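Local coordinates for SusD/RagB family nutrient-binding outer membrane lipoprotein (Bacteroides vulgatus, PDB 4F7A) that probably binds mucin O-glycans as a TPR-like, SusD-family lipoprotein of the outer membrane, in keeping with a role in nutrient capture, at residues A438-R443 with L502-G507; N459-T464 with A495-T500. All coordinates share one frame; numbering follows the deposited sequence. Where two conformers were deposited one is given.

Contact 1: A438-R443 with L502-G507; sequences AWAEQR and LWWDTG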
# COMPACT_ATOMS: atom_id res chain seq x y z
N ALA A 438 2.29 -0.63 2.86
CA ALA A 438 3.05 -0.64 4.12
C ALA A 438 2.29 -1.33 5.24
O ALA A 438 2.82 -2.17 5.96
CB ALA A 438 3.41 0.80 4.53
N TRP A 439 1.02 -0.97 5.36
CA TRP A 439 0.18 -1.52 6.40
C TRP A 439 -0.14 -3.00 6.15
O TRP A 439 -0.15 -3.77 7.08
CB TRP A 439 -1.11 -0.70 6.55
CG TRP A 439 -1.96 -1.15 7.75
CD1 TRP A 439 -1.50 -1.56 8.95
CD2 TRP A 439 -3.40 -1.18 7.83
NE1 TRP A 439 -2.55 -1.90 9.79
CE2 TRP A 439 -3.73 -1.66 9.12
CE3 TRP A 439 -4.44 -0.87 6.93
CZ2 TRP A 439 -5.04 -1.82 9.53
CZ3 TRP A 439 -5.74 -1.04 7.34
CH2 TRP A 439 -6.03 -1.51 8.63
N ALA A 440 -0.41 -3.38 4.90
CA ALA A 440 -0.69 -4.77 4.58
C ALA A 440 0.49 -5.63 4.95
O ALA A 440 0.33 -6.67 5.60
CB ALA A 440 -1.01 -4.92 3.10
N GLU A 441 1.68 -5.21 4.59
CA GLU A 441 2.88 -5.99 4.89
C GLU A 441 3.22 -6.03 6.37
O GLU A 441 3.74 -7.04 6.89
CB GLU A 441 4.06 -5.52 4.04
CG GLU A 441 3.94 -6.02 2.63
CD GLU A 441 4.13 -7.52 2.55
OE1 GLU A 441 5.33 -7.92 2.53
OE2 GLU A 441 3.12 -8.27 2.52
N GLN A 442 2.93 -4.96 7.08
CA GLN A 442 3.11 -4.98 8.53
C GLN A 442 2.20 -6.00 9.23
O GLN A 442 2.62 -6.72 10.13
CB GLN A 442 2.89 -3.58 9.08
CG GLN A 442 3.14 -3.46 10.58
CD GLN A 442 1.92 -3.74 11.43
OE1 GLN A 442 0.78 -3.70 10.96
NE2 GLN A 442 2.15 -4.00 12.71
N ARG A 443 0.95 -6.07 8.77
CA ARG A 443 0.01 -7.05 9.29
C ARG A 443 0.39 -8.47 8.90
O ARG A 443 0.24 -9.39 9.69
CB ARG A 443 -1.42 -6.74 8.84
CG ARG A 443 -1.95 -5.45 9.49
CD ARG A 443 -3.32 -5.10 9.01
NE ARG A 443 -3.26 -4.50 7.68
CZ ARG A 443 -4.14 -4.71 6.70
NH1 ARG A 443 -5.18 -5.52 6.89
NH2 ARG A 443 -3.98 -4.11 5.53
N LEU A 502 -7.03 -11.45 8.71
CA LEU A 502 -7.35 -11.81 7.33
C LEU A 502 -6.70 -13.13 6.96
O LEU A 502 -5.81 -13.61 7.68
CB LEU A 502 -6.92 -10.69 6.39
CG LEU A 502 -7.61 -9.36 6.71
CD1 LEU A 502 -7.22 -8.31 5.68
CD2 LEU A 502 -9.15 -9.55 6.78
N TRP A 503 -7.18 -13.74 5.88
CA TRP A 503 -6.71 -15.05 5.44
C TRP A 503 -5.17 -15.13 5.32
O TRP A 503 -4.56 -16.11 5.79
CB TRP A 503 -7.38 -15.42 4.10
CG TRP A 503 -6.82 -16.66 3.42
CD1 TRP A 503 -6.98 -17.97 3.79
CD2 TRP A 503 -6.01 -16.68 2.24
NE1 TRP A 503 -6.33 -18.80 2.89
CE2 TRP A 503 -5.72 -18.03 1.94
CE3 TRP A 503 -5.54 -15.69 1.38
CZ2 TRP A 503 -4.97 -18.40 0.82
CZ3 TRP A 503 -4.76 -16.05 0.29
CH2 TRP A 503 -4.49 -17.40 0.01
N TRP A 504 -4.54 -14.12 4.73
CA TRP A 504 -3.07 -14.15 4.57
C TRP A 504 -2.26 -13.84 5.81
O TRP A 504 -1.03 -13.97 5.78
CB TRP A 504 -2.59 -13.28 3.41
CG TRP A 504 -3.11 -11.86 3.30
CD1 TRP A 504 -3.84 -11.36 2.25
CD2 TRP A 504 -2.87 -10.75 4.18
NE1 TRP A 504 -4.08 -10.03 2.44
CE2 TRP A 504 -3.51 -9.62 3.62
CE3 TRP A 504 -2.19 -10.59 5.38
CZ2 TRP A 504 -3.47 -8.37 4.20
CZ3 TRP A 504 -2.17 -9.37 5.98
CH2 TRP A 504 -2.82 -8.26 5.40
N ASP A 505 -2.94 -13.50 6.89
CA ASP A 505 -2.33 -13.15 8.18
C ASP A 505 -2.43 -14.38 9.07
O ASP A 505 -3.50 -14.68 9.62
CB ASP A 505 -3.11 -11.96 8.77
CG ASP A 505 -2.64 -11.54 10.15
OD1 ASP A 505 -1.71 -12.18 10.71
OD2 ASP A 505 -3.22 -10.57 10.68
N THR A 506 -1.32 -15.10 9.20
CA THR A 506 -1.28 -16.32 10.02
C THR A 506 -0.78 -16.04 11.43
O THR A 506 -0.78 -16.93 12.27
CB THR A 506 -0.35 -17.37 9.39
OG1 THR A 506 0.97 -16.81 9.29
CG2 THR A 506 -0.83 -17.75 7.99
N GLY A 507 -0.32 -14.83 11.69
CA GLY A 507 0.22 -14.50 13.00
C GLY A 507 1.67 -14.88 13.17
O GLY A 507 2.25 -14.61 14.21
O HOH W 1 0.95 -11.99 10.82
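In the helical TPR-like fold of this SusD homologue, helix 435-445 meets the type I beta turn from Leu-502 to Asp-505 mainly through Arg-443 and Trp-504, a worked example of an arginine whose two faces and N-H groups are used together. The guanidinium lies between two indoles: CZ3 of Trp-439 stands over one face, while CH2 of Trp-504 stands over the opposite one, 3.9 Å from NH1 of Arg-443, with the planes of guanidinium and Trp-504 ring 64° apart. A bend in the Arg-443 chain (chi3 -77°) folds NE back over the centre of the Trp-439 ring, 3.2 Å above it. From there NE donates to Trp-439 O (3.3 Å), approaching from above the carbonyl plane, and the backbone N of Arg-443 reaches the same oxygen from its other face. CB of Arg-443 sits at the edge of the Trp-504 ring, whose CH2 also touches Ala-440 O at 3.5 Å. Arg-443 NH1 donates to the backbone oxygens of Asp-130 and Arg-469, so a leucine here would probably leave both without this donor and open a gap between the indoles. Asp-505, salt-bridged to Arg-469 and Arg-501, is joined to Arg-443 O by a water 2.7 Å from Asp-505 OD1. Around this buried junction, Ala-440 and Trp-504 both pack on Arg-210 of helix 193-210, Leu-502 meets helix 151-174, and Trp-504 NE1 bonds to Asp-130 of helix 111-132.

Contact 2: N459-T464 with A495-T500; sequences NGTIDT and ADNGGT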
# COMPACT_ATOMS: atom_id res chain seq x y z
N ASN A 459 -12.96 -1.19 22.98
CA ASN A 459 -13.93 -1.99 23.73
C ASN A 459 -13.60 -3.49 23.67
O ASN A 459 -14.49 -4.33 23.58
CB ASN A 459 -15.36 -1.74 23.21
CG ASN A 459 -16.44 -2.19 24.19
OD1 ASN A 459 -16.22 -2.19 25.40
ND2 ASN A 459 -17.60 -2.57 23.66
N GLY A 460 -12.29 -3.81 23.71
CA GLY A 460 -11.84 -5.19 23.66
C GLY A 460 -11.83 -5.86 22.27
O GLY A 460 -11.46 -7.03 22.17
N THR A 461 -12.18 -5.12 21.21
CA THR A 461 -12.29 -5.72 19.86
C THR A 461 -10.94 -5.81 19.14
O THR A 461 -10.76 -6.66 18.27
CB THR A 461 -13.30 -4.98 18.98
OG1 THR A 461 -12.88 -3.62 18.80
CG2 THR A 461 -14.73 -5.02 19.61
N ILE A 462 -9.99 -4.96 19.54
CA ILE A 462 -8.62 -4.99 19.02
C ILE A 462 -7.62 -5.10 20.18
O ILE A 462 -7.74 -4.39 21.19
CB ILE A 462 -8.31 -3.71 18.24
CG1 ILE A 462 -9.37 -3.48 17.15
CG2 ILE A 462 -6.90 -3.82 17.61
CD1 ILE A 462 -9.22 -2.22 16.33
N ASP A 463 -6.65 -6.00 20.03
CA ASP A 463 -5.61 -6.24 21.03
C ASP A 463 -4.45 -5.27 20.80
O ASP A 463 -3.96 -5.12 19.67
CB ASP A 463 -5.12 -7.69 20.95
CG ASP A 463 -4.08 -8.02 22.02
OD1 ASP A 463 -4.49 -8.17 23.21
OD2 ASP A 463 -2.88 -8.15 21.68
N THR A 464 -4.00 -4.62 21.86
CA THR A 464 -2.91 -3.65 21.75
C THR A 464 -1.65 -4.26 21.13
O THR A 464 -1.11 -3.72 20.18
CB THR A 464 -2.59 -3.05 23.13
OG1 THR A 464 -3.72 -2.27 23.55
CG2 THR A 464 -1.32 -2.18 23.09
N ALA A 495 -15.34 -12.52 13.85
CA ALA A 495 -16.12 -11.30 14.12
C ALA A 495 -15.75 -10.16 13.17
O ALA A 495 -14.57 -9.98 12.85
CB ALA A 495 -15.95 -10.86 15.59
N ASP A 496 -16.75 -9.39 12.71
CA ASP A 496 -16.51 -8.23 11.87
C ASP A 496 -16.05 -7.03 12.71
O ASP A 496 -16.81 -6.12 13.01
CB ASP A 496 -17.75 -7.85 11.07
CG ASP A 496 -17.52 -6.61 10.22
OD1 ASP A 496 -16.36 -6.40 9.82
OD2 ASP A 496 -18.49 -5.87 9.97
N ASN A 497 -14.79 -7.08 13.14
CA ASN A 497 -14.17 -5.98 13.86
C ASN A 497 -12.69 -5.94 13.49
O ASN A 497 -12.22 -6.74 12.68
CB ASN A 497 -14.44 -6.10 15.37
CG ASN A 497 -13.81 -7.33 16.00
OD1 ASN A 497 -12.71 -7.72 15.65
ND2 ASN A 497 -14.51 -7.91 17.00
N GLY A 498 -11.96 -5.01 14.09
CA GLY A 498 -10.60 -4.78 13.71
C GLY A 498 -9.60 -5.81 14.22
O GLY A 498 -8.42 -5.73 13.88
N GLY A 499 -10.05 -6.76 15.06
CA GLY A 499 -9.15 -7.76 15.64
C GLY A 499 -9.10 -9.10 14.92
O GLY A 499 -8.31 -9.98 15.28
N THR A 500 -9.95 -9.28 13.92
CA THR A 500 -9.98 -10.54 13.18
C THR A 500 -8.93 -10.59 12.07
O THR A 500 -8.90 -9.73 11.19
CB THR A 500 -11.36 -10.76 12.59
OG1 THR A 500 -12.29 -10.92 13.67
CG2 THR A 500 -11.37 -12.00 11.69
O HOH W 2 -12.95 -2.99 15.99
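Thr-461 OG1 is held from two directions: it bonds to Ser-458 O in its own loop and accepts a hydrogen bond of 2.9 Å from a water. That water in turn accepts from Gly-498 N at 2.9 Å, linking the two loops through solvent. With chi1 at 62°, the hydroxyl of Thr-461 lies between its backbone N and carbonyl carbon, which turns CG2 to the side where the Asn-497 amide passes. The amide crosses the threonine obliquely, Asn-497 ND2 lying 3.7 Å from Thr-461 CB. Its other end is engaged within the loop, for Gly-499 N donates to Asn-497 OD1 over 2.9 Å at 153°. Thr-461 O, an acceptor like that OD1, meets Gly-499 instead through a CA-H...O contact, 3.3 Å from Gly-499 CA. Ile-462 lies along the peptide from Gly-498 to Gly-499, CG1 lying 3.8 Å from Gly-498 C and CD1 close to Gly-498 CA, while its side chain also touches Tyr-75 and Ile-468. Glycine suits both positions on steric grounds: a beta carbon on Gly-498 would run into Ile-462 CD1, and one on Gly-499 would strike Thr-461 O. The general lesson is one of side-chain support for a tight bend: the Asn-497 bond to the second residue onward defines an Asx turn, here at the start of a type I beta turn running to Thr-500, whose two bare glycines let another loop come close.

Contacts 1 and 2 illustrate how one chain segment can be fastened differently along its length, since 495-500 runs almost directly into 502-507. Contact 1 is core: a helix meets a turn through aromatic rings, a guanidinium and a carboxylate that pairs with other arginines, nearer the middle of the molecule than contact 2. Contact 2, about 15 Å away between centres, is only partly buried; there two loops meet through glycines, a threonine, an isoleucine, a neutral amide and a bridging water. A type I beta turn on the later segment serves in each. Arg-469 ties the neighbourhoods together, its backbone oxygen accepting from Arg-443 and its side chain bridging to Asp-505 in contact 1, its backbone hydrogen-bonded to Gly-498 in contact 2.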